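PDB 1NPY: shikimate dehydrogenase-like protein HI_0607 from Haemophilus influenzae, which catalyses the NADP(+)-dependent oxidation of shikimate to 3-dehydroshikimate in vitro, though so weakly that shikimate may not be its biological substrate. Local coordinates for residues V244-F247 / E248-H252. Numbering follows the deposited sequence.
Sequences VEQF and ELYTH
Residues 244-247 and 248-252 form the C-terminal end of helix 235-251, where successive i to i+4 bonds, such as Glu248 N to Val244 O at 2.9 Å, run on through His252 N to Glu248 O, although the positive phi of His252 (66°) already leaves helical geometry. In the last turn Phe247 O accepts two donors from Thr251. The backbone amide of Thr251 makes the regular helical bond, whereas OG1, 2.8 Å from Phe247 O, sits above the carbonyl plane. A chi1 of 64° turns that hydroxyl back along the helix, and OG1 also bonds to the backbone N of Gln253, tying the helix end to the residues that follow. The same rotamer lays the methyl over one face of the Phe247 ring: Thr251 CG2 is 4.0 Å from the ring centroid and close to its normal, the geometry of a CH-pi contact. Tyr28 of helix 19-31 also meets the Phe247 ring.

On another side of the helix, Gln246 and Tyr250 run side by side, amide and ring planes 25° apart. Gln246 O lies 3.2 Å from Tyr250 CG over one ring face while accepting the Tyr250 amide. One water joins their polar ends, 2.8 Å from Tyr250 OH and weakly donating to Gln246 OE1; Gln246 NE2 is bonded to Thr89 OG1, which helps fix the amide's rotation. Glu248, extended beyond CG, forms a salt bridge with Arg254 just past the helix.

The pattern is that of a helix C-terminus with a threonine hydroxyl bonded to the preceding turn's carbonyl. This end packs between helix 19-31 and strand 89-93 of the substrate-binding domain, with the Gln246 side chain about 7 Å from that of Asp103, the inferred substrate-binding residue.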
loop_
_atom_site.group_PDB
_atom_site.type_symbol
_atom_site.label_atom_id
_atom_site.label_comp_id
_atom_site.label_asym_id
_atom_site.label_seq_id
_atom_site.Cartn_x
_atom_site.Cartn_y
_atom_site.Cartn_z
ATOM N N VAL A 244 -3.381 6.243 -7.195
ATOM C CA VAL A 244 -4.482 6.330 -8.165
ATOM C C VAL A 244 -5.842 6.226 -7.484
ATOM O O VAL A 244 -6.760 6.960 -7.832
ATOM C CB VAL A 244 -4.300 5.296 -9.289
ATOM C CG1 VAL A 244 -5.555 5.207 -10.142
ATOM C CG2 VAL A 244 -3.111 5.708 -10.153
ATOM N N GLU A 245 -5.996 5.288 -6.556
ATOM C CA GLU A 245 -7.271 5.089 -5.878
ATOM C C GLU A 245 -7.622 6.331 -5.039
ATOM O O GLU A 245 -8.783 6.753 -4.977
ATOM C CB GLU A 245 -7.286 3.815 -5.025
ATOM C CG GLU A 245 -7.129 2.540 -5.859
ATOM C CD GLU A 245 -8.393 2.116 -6.571
ATOM O OE1 GLU A 245 -9.472 2.366 -6.002
ATOM O OE2 GLU A 245 -8.308 1.509 -7.668
ATOM N N GLN A 246 -6.629 6.918 -4.384
ATOM C CA GLN A 246 -6.831 8.197 -3.701
ATOM C C GLN A 246 -7.267 9.273 -4.686
ATOM O O GLN A 246 -8.224 10.009 -4.442
ATOM C CB GLN A 246 -5.586 8.660 -2.952
ATOM C CG GLN A 246 -5.203 7.721 -1.839
ATOM C CD GLN A 246 -3.872 8.047 -1.211
ATOM O OE1 GLN A 246 -2.958 8.497 -1.908
ATOM N NE2 GLN A 246 -3.749 7.820 0.097
ATOM N N PHE A 247 -6.572 9.347 -5.816
ATOM C CA PHE A 247 -6.869 10.392 -6.791
ATOM C C PHE A 247 -8.321 10.306 -7.239
ATOM O O PHE A 247 -9.042 11.323 -7.326
ATOM C CB PHE A 247 -5.919 10.258 -7.972
ATOM C CG PHE A 247 -6.071 11.335 -8.986
ATOM C CD1 PHE A 247 -5.174 12.395 -9.011
ATOM C CD2 PHE A 247 -7.067 11.286 -9.958
ATOM C CE1 PHE A 247 -5.285 13.402 -9.933
ATOM C CE2 PHE A 247 -7.177 12.323 -10.887
ATOM C CZ PHE A 247 -6.276 13.345 -10.908
ATOM N N GLU A 248 -8.762 9.073 -7.479
ATOM C CA GLU A 248 -10.125 8.823 -7.937
ATOM C C GLU A 248 -11.137 9.150 -6.833
ATOM O O GLU A 248 -12.194 9.722 -7.085
ATOM C CB GLU A 248 -10.311 7.383 -8.420
ATOM C CG GLU A 248 -11.663 7.157 -9.087
ATOM C CD GLU A 248 -11.821 5.728 -9.577
ATOM O OE1 GLU A 248 -12.951 5.254 -9.850
ATOM O OE2 GLU A 248 -10.771 5.065 -9.705
ATOM N N LEU A 249 -10.806 8.846 -5.590
ATOM C CA LEU A 249 -11.684 9.218 -4.489
ATOM C C LEU A 249 -11.850 10.737 -4.389
ATOM O O LEU A 249 -12.935 11.251 -4.123
ATOM C CB LEU A 249 -11.169 8.632 -3.187
ATOM C CG LEU A 249 -11.457 7.148 -3.007
ATOM C CD1 LEU A 249 -10.604 6.546 -1.905
ATOM C CD2 LEU A 249 -12.921 6.851 -2.724
ATOM N N TYR A 250 -10.755 11.461 -4.559
ATOM C CA TYR A 250 -10.819 12.910 -4.352
ATOM C C TYR A 250 -11.506 13.636 -5.513
ATOM O O TYR A 250 -12.225 14.603 -5.273
ATOM C CB TYR A 250 -9.441 13.530 -4.184
ATOM C CG TYR A 250 -8.534 12.942 -3.112
ATOM C CD1 TYR A 250 -9.022 12.323 -1.973
ATOM C CD2 TYR A 250 -7.165 13.040 -3.250
ATOM C CE1 TYR A 250 -8.153 11.782 -1.029
ATOM C CE2 TYR A 250 -6.284 12.492 -2.328
ATOM C CZ TYR A 250 -6.798 11.892 -1.197
ATOM O OH TYR A 250 -5.921 11.343 -0.296
ATOM N N THR A 251 -11.232 13.219 -6.751
ATOM C CA THR A 251 -11.611 13.994 -7.941
ATOM C C THR A 251 -12.810 13.431 -8.717
ATOM O O THR A 251 -13.311 14.077 -9.636
ATOM C CB THR A 251 -10.503 14.017 -8.970
ATOM O OG1 THR A 251 -10.282 12.673 -9.434
ATOM C CG2 THR A 251 -9.182 14.513 -8.386
ATOM N N HIS A 252 -13.140 12.181 -8.439
ATOM C CA HIS A 252 -14.130 11.403 -9.191
ATOM C C HIS A 252 -13.751 11.097 -10.634
ATOM O O HIS A 252 -14.603 10.797 -11.473
ATOM C CB HIS A 252 -15.513 12.055 -9.152
ATOM C CG HIS A 252 -16.081 12.098 -7.770
ATOM N ND1 HIS A 252 -16.519 13.261 -7.182
ATOM C CD2 HIS A 252 -16.175 11.130 -6.831
ATOM C CE1 HIS A 252 -16.928 12.991 -5.957
ATOM N NE2 HIS A 252 -16.726 11.709 -5.715
HETATM O O HOH W 1 -3.395 11.267 -1.609
#